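Local atomic coordinates of putative capsular polysaccharide biosynthesis protein (Streptococcus pneumoniae serotype 4, PDB entry 6EWJ), a protein that probably transfers an amino group to a sugar with the help of pyridoxal phosphate, a step in the biosynthesis of pneumococcal teichoic acid. Residues V204-T209 / D279-L284; D290-Y295 / H319-R324; S297-S302 / Y396-F401; I337-K342 / K402-K407. All blocks are in the same frame, centred on the assembly; numbering follows the deposited sequence.

In the fold
From the N terminus, contact 1 comes first: the loop V204-T209 meets D279-L284 of the long helix 268-299, closing about 70 residues before contact 2 opens. Further along that helix, contact 2 closes about 24 by packing D290-Y295 on H319-R324 of the strand 321-325 region. S297-S302, the last turn of the helix and the bend after it, then meets Y396-F401 in contact 3, which closes about 94 and crosses contact 2. Contact 4 closes about 60, joining helix 330-342 to K402-K407; it crosses contact 3 and shares helix 391-409 with it. Helix 268-299 thus runs from the lysine-bearing loop to the three-stranded sheet; a probable hydrogen bond between N206 and H319 links contacts 1 and 2.

Contact 1 of 4, residues V204-T209 / D279-L284; sequences VKNFTT and DRYPSL
F207 and Y281 meet as a T-shaped pair: the edge of the phenylalanine ring is directed at a face of the tyrosine ring, with planes at 88° and centroids 5.7 Å apart. The approach is off-centre, because F207 CD2 stands over the rim of the Y281 ring, 4.2 Å from Y281 CD1. With CG of F207 anti to its backbone N (chi1 174°), the ring is held beside the tyrosine, and the methylene also takes part, F207 CB lying 3.8 Å from Y281 CE1. The closest packing is at the phenol end, where N206 CB comes to 3.2 Å from Y281 OH at the ring edge. Tyrosine suits this place because its ring fills apolar space while its hydroxyl hydrogen-bonds to L181 O. N206 is likewise occupied elsewhere, OD1 pairing with H319 ND1. Beyond this core the contact loosens: L284 CD1 only grazes N206 O at 4.3 Å, while P282 and S283 lie on the exposed side of the helix, where S283 OG donates to R280 O. K205, in the same loop, is the predicted attachment point for pyridoxal phosphate, which is absent here; F207 lies two residues further along. That loop links strands 196-200 and 213-217 of the large mixed sheet, and helix 268-299 packs against it through Q277, L278, L285 and R288 as well.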
loop_
_atom_site.group_PDB
_atom_site.type_symbol
_atom_site.label_atom_id
_atom_site.label_comp_id
_atom_site.label_asym_id
_atom_site.label_seq_id
_atom_site.Cartn_x
_atom_site.Cartn_y
_atom_site.Cartn_z
ATOM N N VAL A 204 1.989 -16.476 -2.625
ATOM C CA VAL A 204 1.466 -17.816 -2.548
ATOM C C VAL A 204 0.376 -18.109 -3.611
ATOM O O VAL A 204 -0.161 -19.216 -3.633
ATOM C CB VAL A 204 0.969 -18.200 -1.116
ATOM C CG1 VAL A 204 2.015 -17.851 -0.056
ATOM C CG2 VAL A 204 -0.380 -17.570 -0.736
ATOM N N LYS A 205 0.084 -17.145 -4.493
ATOM C CA LYS A 205 -0.997 -17.294 -5.480
ATOM C C LYS A 205 -0.503 -17.933 -6.800
ATOM O O LYS A 205 0.724 -18.135 -6.975
ATOM C CB LYS A 205 -1.711 -15.954 -5.687
ATOM C CG LYS A 205 -3.064 -15.903 -5.033
ATOM C CD LYS A 205 -2.938 -15.979 -3.532
ATOM C CE LYS A 205 -4.240 -15.937 -2.826
ATOM N NZ LYS A 205 -4.028 -16.004 -1.368
ATOM N N ASN A 206 -1.424 -18.369 -7.673
ATOM C CA ASN A 206 -1.024 -19.039 -8.909
ATOM C C ASN A 206 -0.098 -18.174 -9.764
ATOM O O ASN A 206 0.800 -18.690 -10.436
ATOM C CB ASN A 206 -2.206 -19.377 -9.811
ATOM C CG ASN A 206 -2.981 -20.598 -9.363
ATOM O OD1 ASN A 206 -2.891 -20.996 -8.194
ATOM N ND2 ASN A 206 -3.805 -21.156 -10.279
ATOM N N PHE A 207 -0.366 -16.882 -9.762
ATOM C CA PHE A 207 0.358 -15.848 -10.549
ATOM C C PHE A 207 0.840 -14.893 -9.493
ATOM O O PHE A 207 0.052 -14.394 -8.720
ATOM C CB PHE A 207 -0.681 -15.206 -11.505
ATOM C CG PHE A 207 -0.170 -14.010 -12.310
ATOM C CD1 PHE A 207 -0.024 -12.744 -11.719
ATOM C CD2 PHE A 207 0.044 -14.131 -13.672
ATOM C CE1 PHE A 207 0.399 -11.640 -12.470
ATOM C CE2 PHE A 207 0.458 -13.044 -14.405
ATOM C CZ PHE A 207 0.657 -11.806 -13.814
ATOM N N THR A 208 2.158 -14.641 -9.432
ATOM C CA THR A 208 2.708 -13.883 -8.349
ATOM C C THR A 208 3.589 -12.725 -8.782
ATOM O O THR A 208 4.372 -12.811 -9.732
ATOM C CB THR A 208 3.451 -14.772 -7.326
ATOM O OG1 THR A 208 3.648 -14.015 -6.131
ATOM C CG2 THR A 208 4.759 -15.254 -7.831
ATOM N N THR A 209 3.449 -11.643 -8.048
ATOM C CA THR A 209 4.453 -10.565 -8.104
ATOM C C THR A 209 5.026 -10.342 -6.718
ATOM O O THR A 209 5.435 -9.216 -6.409
ATOM C CB THR A 209 3.820 -9.273 -8.708
ATOM O OG1 THR A 209 2.763 -8.790 -7.864
ATOM C CG2 THR A 209 3.295 -9.520 -10.076
ATOM N N ASP A 279 3.356 -14.690 -19.333
ATOM C CA ASP A 279 3.859 -15.552 -20.450
ATOM C C ASP A 279 3.847 -17.024 -20.041
ATOM O O ASP A 279 3.404 -17.905 -20.773
ATOM C CB ASP A 279 5.302 -15.212 -20.797
ATOM C CG ASP A 279 5.456 -13.851 -21.418
ATOM O OD1 ASP A 279 4.457 -13.214 -21.785
ATOM O OD2 ASP A 279 6.597 -13.407 -21.521
ATOM N N ARG A 280 4.324 -17.255 -18.817
ATOM C CA ARG A 280 4.379 -18.599 -18.239
ATOM C C ARG A 280 3.034 -19.198 -17.856
ATOM O O ARG A 280 2.960 -20.404 -17.671
ATOM C CB ARG A 280 5.296 -18.590 -16.993
ATOM C CG ARG A 280 6.752 -18.350 -17.358
ATOM C CD ARG A 280 7.603 -18.329 -16.120
ATOM N NE ARG A 280 7.676 -19.675 -15.592
ATOM C CZ ARG A 280 7.818 -20.003 -14.317
ATOM N NH1 ARG A 280 7.892 -19.087 -13.348
ATOM N NH2 ARG A 280 7.868 -21.298 -14.003
ATOM N N TYR A 281 1.990 -18.378 -17.750
ATOM C CA TYR A 281 0.749 -18.777 -17.082
ATOM C C TYR A 281 -0.050 -19.957 -17.705
ATOM O O TYR A 281 -0.429 -20.846 -16.967
ATOM C CB TYR A 281 -0.169 -17.580 -16.813
ATOM C CG TYR A 281 -1.114 -17.807 -15.618
ATOM C CD1 TYR A 281 -0.619 -18.204 -14.397
ATOM C CD2 TYR A 281 -2.472 -17.544 -15.733
ATOM C CE1 TYR A 281 -1.476 -18.433 -13.329
ATOM C CE2 TYR A 281 -3.335 -17.751 -14.701
ATOM C CZ TYR A 281 -2.838 -18.179 -13.480
ATOM O OH TYR A 281 -3.685 -18.372 -12.446
ATOM N N PRO A 282 -0.269 -19.971 -19.054
ATOM C CA PRO A 282 -0.793 -21.188 -19.701
ATOM C C PRO A 282 -0.081 -22.472 -19.255
ATOM O O PRO A 282 -0.772 -23.378 -18.782
ATOM C CB PRO A 282 -0.585 -20.908 -21.208
ATOM C CG PRO A 282 -0.657 -19.424 -21.304
ATOM C CD PRO A 282 -0.019 -18.904 -20.043
ATOM N N SER A 283 1.258 -22.528 -19.274
ATOM C CA SER A 283 1.991 -23.737 -18.816
ATOM C C SER A 283 1.804 -24.059 -17.313
ATOM O O SER A 283 1.709 -25.232 -16.903
ATOM C CB SER A 283 3.487 -23.656 -19.119
ATOM O OG SER A 283 4.106 -22.706 -18.292
ATOM N N LEU A 284 1.766 -23.012 -16.500
ATOM C CA LEU A 284 1.531 -23.176 -15.032
ATOM C C LEU A 284 0.149 -23.741 -14.744
ATOM O O LEU A 284 -0.010 -24.659 -13.962
ATOM C CB LEU A 284 1.751 -21.862 -14.301
ATOM C CG LEU A 284 3.194 -21.359 -14.357
ATOM C CD1 LEU A 284 3.331 -19.966 -13.735
ATOM C CD2 LEU A 284 4.204 -22.291 -13.700
#

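Contact 2 of 4, residues D290-Y295 / H319-R324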
loop_
_atom_site.group_PDB
_atom_site.type_symbol
_atom_site.label_atom_id
_atom_site.label_comp_id
_atom_site.label_asym_id
_atom_site.label_seq_id
_atom_site.Cartn_x
_atom_site.Cartn_y
_atom_site.Cartn_z
ATOM N N ASP A 290 -2.862 -31.117 -14.318
ATOM C CA ASP A 290 -2.279 -32.459 -14.209
ATOM C C ASP A 290 -2.147 -32.934 -12.762
ATOM O O ASP A 290 -2.362 -34.119 -12.496
ATOM C CB ASP A 290 -0.906 -32.504 -14.862
ATOM C CG ASP A 290 -0.940 -32.246 -16.371
ATOM O OD1 ASP A 290 -2.018 -32.184 -17.003
ATOM O OD2 ASP A 290 0.164 -32.051 -16.920
ATOM N N ILE A 291 -1.753 -32.042 -11.840
ATOM C CA ILE A 291 -1.684 -32.401 -10.419
ATOM C C ILE A 291 -3.086 -32.675 -9.893
ATOM O O ILE A 291 -3.273 -33.644 -9.172
ATOM C CB ILE A 291 -0.994 -31.314 -9.560
ATOM C CG1 ILE A 291 0.492 -31.234 -9.936
ATOM C CG2 ILE A 291 -1.133 -31.608 -8.058
ATOM C CD1 ILE A 291 1.133 -29.935 -9.573
ATOM N N VAL A 292 -4.053 -31.822 -10.228
ATOM C CA VAL A 292 -5.416 -31.989 -9.715
ATOM C C VAL A 292 -6.019 -33.287 -10.215
ATOM O O VAL A 292 -6.599 -34.045 -9.441
ATOM C CB VAL A 292 -6.330 -30.782 -10.013
ATOM C CG1 VAL A 292 -7.791 -31.103 -9.784
ATOM C CG2 VAL A 292 -5.945 -29.599 -9.104
ATOM N N ASP A 293 -5.834 -33.577 -11.500
ATOM C CA ASP A 293 -6.340 -34.841 -12.040
ATOM C C ASP A 293 -5.715 -36.043 -11.322
ATOM O O ASP A 293 -6.389 -37.041 -11.106
ATOM C CB ASP A 293 -6.133 -34.917 -13.558
ATOM C CG ASP A 293 -6.954 -33.880 -14.312
ATOM O OD1 ASP A 293 -7.968 -33.365 -13.779
ATOM O OD2 ASP A 293 -6.586 -33.589 -15.464
ATOM N N ARG A 294 -4.415 -35.956 -10.998
ATOM C CA ARG A 294 -3.714 -37.063 -10.318
ATOM C C ARG A 294 -4.272 -37.243 -8.894
ATOM O O ARG A 294 -4.609 -38.364 -8.474
ATOM C CB ARG A 294 -2.193 -36.832 -10.342
ATOM C CG ARG A 294 -1.365 -37.916 -9.677
ATOM C CD ARG A 294 0.111 -37.602 -9.733
ATOM N NE ARG A 294 0.611 -37.927 -11.053
ATOM C CZ ARG A 294 1.085 -39.113 -11.444
ATOM N NH1 ARG A 294 1.206 -40.143 -10.606
ATOM N NH2 ARG A 294 1.464 -39.257 -12.690
ATOM N N TYR A 295 -4.442 -36.127 -8.181
ATOM C CA TYR A 295 -5.098 -36.175 -6.864
ATOM C C TYR A 295 -6.526 -36.762 -6.962
ATOM O O TYR A 295 -6.907 -37.661 -6.201
ATOM C CB TYR A 295 -5.201 -34.757 -6.252
ATOM C CG TYR A 295 -4.039 -34.174 -5.451
ATOM C CD1 TYR A 295 -3.317 -34.939 -4.547
ATOM C CD2 TYR A 295 -3.762 -32.801 -5.521
ATOM C CE1 TYR A 295 -2.299 -34.368 -3.770
ATOM C CE2 TYR A 295 -2.753 -32.213 -4.748
ATOM C CZ TYR A 295 -2.016 -32.998 -3.875
ATOM O OH TYR A 295 -1.059 -32.430 -3.080
ATOM N N HIS A 319 -6.169 -23.273 -7.901
ATOM C CA HIS A 319 -5.280 -22.583 -6.913
ATOM C C HIS A 319 -5.090 -23.323 -5.576
ATOM O O HIS A 319 -3.969 -23.478 -5.110
ATOM C CB HIS A 319 -5.811 -21.176 -6.633
ATOM C CG HIS A 319 -5.049 -20.491 -5.561
ATOM N ND1 HIS A 319 -3.678 -20.374 -5.598
ATOM C CD2 HIS A 319 -5.435 -20.042 -4.353
ATOM C CE1 HIS A 319 -3.264 -19.837 -4.471
ATOM N NE2 HIS A 319 -4.315 -19.612 -3.712
ATOM N N LEU A 320 -6.179 -23.845 -5.024
ATOM C CA LEU A 320 -6.117 -24.702 -3.816
ATOM C C LEU A 320 -6.770 -26.057 -4.022
ATOM O O LEU A 320 -7.864 -26.153 -4.639
ATOM C CB LEU A 320 -6.842 -24.029 -2.676
ATOM C CG LEU A 320 -6.249 -22.667 -2.219
ATOM C CD1 LEU A 320 -7.220 -22.057 -1.233
ATOM C CD2 LEU A 320 -4.859 -22.804 -1.629
ATOM N N TYR A 321 -6.137 -27.095 -3.477
ATOM C CA TYR A 321 -6.754 -28.382 -3.421
ATOM C C TYR A 321 -7.451 -28.582 -2.072
ATOM O O TYR A 321 -6.943 -29.225 -1.141
ATOM C CB TYR A 321 -5.768 -29.506 -3.719
ATOM C CG TYR A 321 -6.465 -30.763 -4.160
ATOM C CD1 TYR A 321 -7.005 -30.851 -5.438
ATOM C CD2 TYR A 321 -6.621 -31.844 -3.300
ATOM C CE1 TYR A 321 -7.666 -32.001 -5.844
ATOM C CE2 TYR A 321 -7.257 -33.033 -3.704
ATOM C CZ TYR A 321 -7.793 -33.082 -4.962
ATOM O OH TYR A 321 -8.406 -34.214 -5.352
ATOM N N ILE A 322 -8.647 -28.033 -2.027
ATOM C CA ILE A 322 -9.530 -28.131 -0.878
ATOM C C ILE A 322 -10.192 -29.514 -0.826
ATOM O O ILE A 322 -10.760 -29.988 -1.845
ATOM C CB ILE A 322 -10.563 -26.975 -0.905
ATOM C CG1 ILE A 322 -9.768 -25.642 -0.737
ATOM C CG2 ILE A 322 -11.660 -27.226 0.146
ATOM C CD1 ILE A 322 -10.536 -24.371 -0.443
ATOM N N THR A 323 -10.102 -30.156 0.347
ATOM C CA THR A 323 -10.728 -31.450 0.578
ATOM C C THR A 323 -11.508 -31.388 1.841
ATOM O O THR A 323 -11.214 -30.574 2.733
ATOM C CB THR A 323 -9.763 -32.664 0.640
ATOM O OG1 THR A 323 -9.138 -32.775 1.942
ATOM C CG2 THR A 323 -8.682 -32.617 -0.481
ATOM N N ARG A 324 -12.536 -32.221 1.907
ATOM C CA ARG A 324 -13.218 -32.513 3.139
ATOM C C ARG A 324 -13.202 -34.032 3.404
ATOM O O ARG A 324 -13.401 -34.812 2.475
ATOM C CB ARG A 324 -14.641 -31.961 3.106
ATOM C CG ARG A 324 -14.712 -30.453 2.965
ATOM C CD ARG A 324 -16.126 -29.965 2.808
ATOM N NE ARG A 324 -16.912 -30.257 3.995
ATOM C CZ ARG A 324 -18.235 -30.128 4.088
ATOM N NH1 ARG A 324 -18.947 -29.745 3.022
ATOM N NH2 ARG A 324 -18.857 -30.414 5.226
#
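Y321 has CG anti to its backbone N (chi1 -159°), whereas Y295 has CG beside its own (chi1 -86°), and these settings bring the two rings together in a face-to-face stack. The motif is a helix packed on a small antiparallel sheet: helix 268-299 lies against strand 321-325, the central strand of three. The two side chains run past each other in opposite senses, so that the base of one tyrosine lies near the far end of the other. Their ring planes are inclined by 27° and their centroids are 4.4 Å apart. Y295 CD2 sits over the centre of the Y321 ring, 3.6 Å from Y321 CG, and Y295 CB covers the phenol end of the same face. V292 adds a branched, rigid flank, both of its methyls lying 4.0 Å from the ring, CG1 from Y321 CE1 and CG2 from Y321 CD1. Tyrosine serves at both positions because the flat rings bury a broad surface while their hydroxyls find polar partners: Y295 OH bonds to P384 O, and Y321 OH to D296 OD1. L383 of the adjacent strand 380-383 touches both tyrosine side chains, and helix 391-409 reaches Y295 through V394 and I397. The tightest approach of the pair is 3.3 Å, from Y295 CB to Y321 CZ.

Contact 3 of 4, residues S297-S302 / Y396-F401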
loop_
_atom_site.group_PDB
_atom_site.type_symbol
_atom_site.label_atom_id
_atom_site.label_comp_id
_atom_site.label_asym_id
_atom_site.label_seq_id
_atom_site.Cartn_x
_atom_site.Cartn_y
_atom_site.Cartn_z
ATOM N N SER A 297 -7.935 -38.701 -9.225
ATOM C CA SER A 297 -7.989 -40.177 -9.447
ATOM C C SER A 297 -7.520 -40.925 -8.204
ATOM O O SER A 297 -8.107 -41.905 -7.818
ATOM C CB SER A 297 -7.185 -40.651 -10.661
ATOM O OG SER A 297 -7.265 -39.741 -11.761
ATOM N N GLY A 298 -6.492 -40.396 -7.536
ATOM C CA GLY A 298 -6.003 -40.960 -6.270
ATOM C C GLY A 298 -7.020 -41.055 -5.127
ATOM O O GLY A 298 -7.075 -42.071 -4.435
ATOM N N PHE A 299 -7.845 -40.023 -4.972
ATOM C CA PHE A 299 -8.841 -39.951 -3.907
ATOM C C PHE A 299 -10.205 -40.563 -4.259
ATOM O O PHE A 299 -11.041 -40.680 -3.386
ATOM C CB PHE A 299 -8.999 -38.506 -3.411
ATOM C CG PHE A 299 -7.739 -37.948 -2.788
ATOM C CD1 PHE A 299 -7.044 -38.682 -1.815
ATOM C CD2 PHE A 299 -7.239 -36.710 -3.164
ATOM C CE1 PHE A 299 -5.885 -38.183 -1.248
ATOM C CE2 PHE A 299 -6.062 -36.217 -2.608
ATOM C CZ PHE A 299 -5.389 -36.949 -1.661
ATOM N N ALA A 300 -10.410 -40.926 -5.524
ATOM C CA ALA A 300 -11.669 -41.544 -5.994
ATOM C C ALA A 300 -12.052 -42.730 -5.133
ATOM O O ALA A 300 -11.201 -43.578 -4.818
ATOM C CB ALA A 300 -11.533 -41.966 -7.427
ATOM N N GLY A 301 -13.323 -42.764 -4.693
ATOM C CA GLY A 301 -13.828 -43.857 -3.851
ATOM C C GLY A 301 -13.379 -43.834 -2.391
ATOM O O GLY A 301 -13.800 -44.682 -1.623
ATOM N N SER A 302 -12.522 -42.885 -1.987
ATOM C CA SER A 302 -12.064 -42.821 -0.593
ATOM C C SER A 302 -12.952 -41.882 0.219
ATOM O O SER A 302 -13.864 -41.243 -0.278
ATOM C CB SER A 302 -10.605 -42.345 -0.539
ATOM O OG SER A 302 -10.476 -40.931 -0.775
ATOM N N TYR A 396 2.878 -39.626 -3.097
ATOM C CA TYR A 396 3.141 -39.750 -1.663
ATOM C C TYR A 396 2.052 -39.091 -0.801
ATOM O O TYR A 396 1.601 -39.698 0.168
ATOM C CB TYR A 396 4.525 -39.186 -1.334
ATOM C CG TYR A 396 4.853 -39.228 0.133
ATOM C CD1 TYR A 396 5.202 -40.423 0.757
ATOM C CD2 TYR A 396 4.820 -38.054 0.905
ATOM C CE1 TYR A 396 5.515 -40.460 2.115
ATOM C CE2 TYR A 396 5.131 -38.073 2.249
ATOM C CZ TYR A 396 5.474 -39.275 2.854
ATOM O OH TYR A 396 5.772 -39.284 4.190
ATOM N N ILE A 397 1.609 -37.891 -1.177
ATOM C CA ILE A 397 0.537 -37.187 -0.439
ATOM C C ILE A 397 -0.780 -37.989 -0.516
ATOM O O ILE A 397 -1.451 -38.180 0.494
ATOM C CB ILE A 397 0.340 -35.730 -0.951
ATOM C CG1 ILE A 397 1.558 -34.868 -0.573
ATOM C CG2 ILE A 397 -0.903 -35.087 -0.361
ATOM C CD1 ILE A 397 1.691 -33.574 -1.346
ATOM N N ILE A 398 -1.131 -38.461 -1.707
ATOM C CA ILE A 398 -2.332 -39.302 -1.883
ATOM C C ILE A 398 -2.332 -40.498 -0.912
ATOM O O ILE A 398 -3.235 -40.677 -0.103
ATOM C CB ILE A 398 -2.449 -39.789 -3.351
ATOM C CG1 ILE A 398 -2.799 -38.626 -4.266
ATOM C CG2 ILE A 398 -3.534 -40.879 -3.511
ATOM C CD1 ILE A 398 -2.536 -38.921 -5.725
ATOM N N GLU A 399 -1.284 -41.305 -1.001
ATOM C CA GLU A 399 -1.261 -42.534 -0.264
ATOM C C GLU A 399 -1.127 -42.254 1.277
ATOM O O GLU A 399 -1.833 -42.886 2.066
ATOM C CB GLU A 399 -0.403 -43.616 -0.955
ATOM C CG GLU A 399 1.023 -43.477 -0.625
ATOM C CD GLU A 399 1.357 -44.207 0.674
ATOM O OE1 GLU A 399 0.783 -43.855 1.730
ATOM O OE2 GLU A 399 2.165 -45.166 0.633
ATOM N N THR A 400 -0.328 -41.246 1.677
ATOM C CA THR A 400 -0.179 -40.851 3.109
ATOM C C THR A 400 -1.469 -40.279 3.720
ATOM O O THR A 400 -1.853 -40.647 4.824
ATOM C CB THR A 400 0.970 -39.843 3.323
ATOM O OG1 THR A 400 2.198 -40.359 2.798
ATOM C CG2 THR A 400 1.163 -39.546 4.810
ATOM N N PHE A 401 -2.161 -39.424 2.980
ATOM C CA PHE A 401 -3.396 -38.824 3.464
ATOM C C PHE A 401 -4.478 -39.912 3.692
ATOM O O PHE A 401 -5.178 -39.898 4.720
ATOM C CB PHE A 401 -3.851 -37.740 2.466
ATOM C CG PHE A 401 -4.974 -36.859 2.924
ATOM C CD1 PHE A 401 -5.296 -36.666 4.279
ATOM C CD2 PHE A 401 -5.694 -36.162 1.980
ATOM C CE1 PHE A 401 -6.327 -35.815 4.648
ATOM C CE2 PHE A 401 -6.717 -35.311 2.338
ATOM C CZ PHE A 401 -7.047 -35.141 3.674
#
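The F299 ring has I398 CG1 over one face, 4.0 Å from F299 CZ, and takes part with F401 in an offset edge-to-face pair. F401 turns its edge to F299, the planes standing at 88° and the centroids 5.7 Å apart, with F401 CD2 3.7 Å from F299 CZ. The reach of F401 follows from CG being anti to its backbone N (chi1 -170°). Where the backbones come nearest, G298, with no side chain, lets I398 settle directly on the main chain, I398 CG2 lying 3.7 Å from G298 CA. The chain then leaves the helix through a type II beta turn, F299 to S302. F299 O receives both S302 N and S302 OG, while G301 supplies the positive phi of the turn. The aromatic pair lies where the last turn of helix 268-299 meets the middle of helix 391-409, over the three-stranded sheet: F299 touches Y321 and L383, and F401 rests on I381, L383, T323 and V325.

Contact 4 of 4, residues I337-K342 / K402-K407; sequences IQELAK and KTVSEK
V404 lays its two methyls against the base of E339, with V404 CG1 3.4 Å and V404 CG2 4.0 Å from E339 CB. A beta-branched valine suits this spot, its short, stiff branches packing on the aliphatic base, away from the acid. E339 then bends at chi2 (-70°) to bring its acid round to K407, whose chain reaches across at about a right angle. K407 NZ donates to E339 OE1 at 2.6 Å, from above the carboxylate plane. The other oxygen, E339 OE2, forms a longer salt bridge of 3.5 Å with K342 NZ, one turn on in the same helix, so one acid lies between two lysines, which would probably stabilise its negative charge. K342 and K407 are on the exposed side, whereas V404 is buried and also touches I336. The axes of segments 337-342 and 402-407 approach to 9.7 Å, their directions 137° apart: an obliquely antiparallel helix pair, with valine against the glutamate's methylene inside and a salt-bridge network at the rim.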
loop_
_atom_site.group_PDB
_atom_site.type_symbol
_atom_site.label_atom_id
_atom_site.label_comp_id
_atom_site.label_asym_id
_atom_site.label_seq_id
_atom_site.Cartn_x
_atom_site.Cartn_y
_atom_site.Cartn_z
ATOM N N ILE A 337 -4.079 -33.298 10.347
ATOM C CA ILE A 337 -3.105 -32.298 9.903
ATOM C C ILE A 337 -1.749 -32.494 10.577
ATOM O O ILE A 337 -0.712 -32.477 9.914
ATOM C CB ILE A 337 -3.597 -30.871 10.123
ATOM C CG1 ILE A 337 -4.658 -30.564 9.072
ATOM C CG2 ILE A 337 -2.455 -29.857 10.033
ATOM C CD1 ILE A 337 -5.380 -29.271 9.333
ATOM N N GLN A 338 -1.751 -32.706 11.883
ATOM C CA GLN A 338 -0.476 -32.951 12.599
ATOM C C GLN A 338 0.220 -34.268 12.149
ATOM O O GLN A 338 1.462 -34.325 12.078
ATOM C CB GLN A 338 -0.674 -32.890 14.126
ATOM C CG GLN A 338 -1.221 -31.568 14.662
ATOM C CD GLN A 338 -0.367 -30.348 14.393
ATOM O OE1 GLN A 338 0.860 -30.424 14.210
ATOM N NE2 GLN A 338 -1.023 -29.175 14.397
ATOM N N GLU A 339 -0.568 -35.302 11.838
ATOM C CA GLU A 339 -0.017 -36.548 11.285
ATOM C C GLU A 339 0.541 -36.361 9.870
ATOM O O GLU A 339 1.551 -36.966 9.522
ATOM C CB GLU A 339 -1.068 -37.652 11.239
ATOM C CG GLU A 339 -1.375 -38.271 12.590
ATOM C CD GLU A 339 -0.237 -39.117 13.115
ATOM O OE1 GLU A 339 0.409 -39.852 12.326
ATOM O OE2 GLU A 339 0.021 -39.055 14.329
ATOM N N LEU A 340 -0.112 -35.544 9.058
ATOM C CA LEU A 340 0.456 -35.177 7.735
ATOM C C LEU A 340 1.798 -34.471 7.889
ATOM O O LEU A 340 2.761 -34.764 7.173
ATOM C CB LEU A 340 -0.503 -34.288 6.941
ATOM C CG LEU A 340 -1.729 -35.020 6.345
ATOM C CD1 LEU A 340 -2.716 -34.030 5.738
ATOM C CD2 LEU A 340 -1.270 -36.008 5.282
ATOM N N ALA A 341 1.854 -33.578 8.869
ATOM C CA ALA A 341 3.060 -32.809 9.149
ATOM C C ALA A 341 4.231 -33.703 9.605
ATOM O O ALA A 341 5.351 -33.530 9.139
ATOM C CB ALA A 341 2.769 -31.738 10.180
ATOM N N LYS A 342 3.953 -34.706 10.444
ATOM C CA LYS A 342 4.980 -35.696 10.830
ATOM C C LYS A 342 5.492 -36.517 9.662
ATOM O O LYS A 342 6.612 -37.022 9.705
ATOM C CB LYS A 342 4.465 -36.646 11.912
ATOM C CG LYS A 342 4.291 -35.983 13.261
ATOM C CD LYS A 342 3.785 -36.981 14.287
ATOM C CE LYS A 342 3.204 -36.266 15.494
ATOM N NZ LYS A 342 2.340 -37.201 16.266
ATOM N N LYS A 402 -4.577 -40.871 2.764
ATOM C CA LYS A 402 -5.490 -42.010 2.972
ATOM C C LYS A 402 -5.143 -42.823 4.219
ATOM O O LYS A 402 -5.993 -43.013 5.078
ATOM C CB LYS A 402 -5.491 -42.956 1.781
ATOM C CG LYS A 402 -6.157 -42.395 0.543
ATOM C CD LYS A 402 -6.084 -43.455 -0.541
ATOM C CE LYS A 402 -5.725 -42.896 -1.876
ATOM N NZ LYS A 402 -5.779 -43.955 -2.926
ATOM N N THR A 403 -3.883 -43.253 4.322
ATOM C CA THR A 403 -3.402 -44.041 5.467
ATOM C C THR A 403 -3.597 -43.311 6.793
ATOM O O THR A 403 -4.047 -43.908 7.783
ATOM C CB THR A 403 -1.911 -44.419 5.306
ATOM O OG1 THR A 403 -1.747 -45.185 4.119
ATOM C CG2 THR A 403 -1.377 -45.250 6.506
ATOM N N VAL A 404 -3.241 -42.032 6.807
ATOM C CA VAL A 404 -3.341 -41.216 8.015
ATOM C C VAL A 404 -4.779 -41.033 8.461
ATOM O O VAL A 404 -5.066 -41.159 9.643
ATOM C CB VAL A 404 -2.638 -39.843 7.836
ATOM C CG1 VAL A 404 -3.144 -38.826 8.837
ATOM C CG2 VAL A 404 -1.127 -40.013 7.984
ATOM N N SER A 405 -5.658 -40.685 7.531
ATOM C CA SER A 405 -7.087 -40.535 7.828
ATOM C C SER A 405 -7.671 -41.815 8.424
ATOM O O SER A 405 -8.357 -41.776 9.443
ATOM C CB SER A 405 -7.876 -40.166 6.563
ATOM O OG SER A 405 -7.435 -38.916 6.036
ATOM N N GLU A 406 -7.399 -42.948 7.771
ATOM C CA GLU A 406 -7.838 -44.269 8.282
ATOM C C GLU A 406 -7.324 -44.507 9.702
ATOM O O GLU A 406 -8.085 -44.850 10.597
ATOM C CB GLU A 406 -7.342 -45.400 7.381
ATOM C CG GLU A 406 -7.996 -45.496 6.010
ATOM C CD GLU A 406 -7.295 -46.498 5.093
ATOM O OE1 GLU A 406 -6.917 -47.585 5.607
ATOM O OE2 GLU A 406 -7.125 -46.215 3.875
ATOM N N LYS A 407 -6.032 -44.270 9.908
ATOM C CA LYS A 407 -5.423 -44.445 11.230
ATOM C C LYS A 407 -6.117 -43.619 12.307
ATOM O O LYS A 407 -6.456 -44.159 13.355
ATOM C CB LYS A 407 -3.936 -44.130 11.198
ATOM C CG LYS A 407 -3.207 -44.342 12.529
ATOM C CD LYS A 407 -1.701 -44.140 12.450
ATOM C CE LYS A 407 -1.340 -42.663 12.345
ATOM N NZ LYS A 407 -0.162 -42.251 11.522
#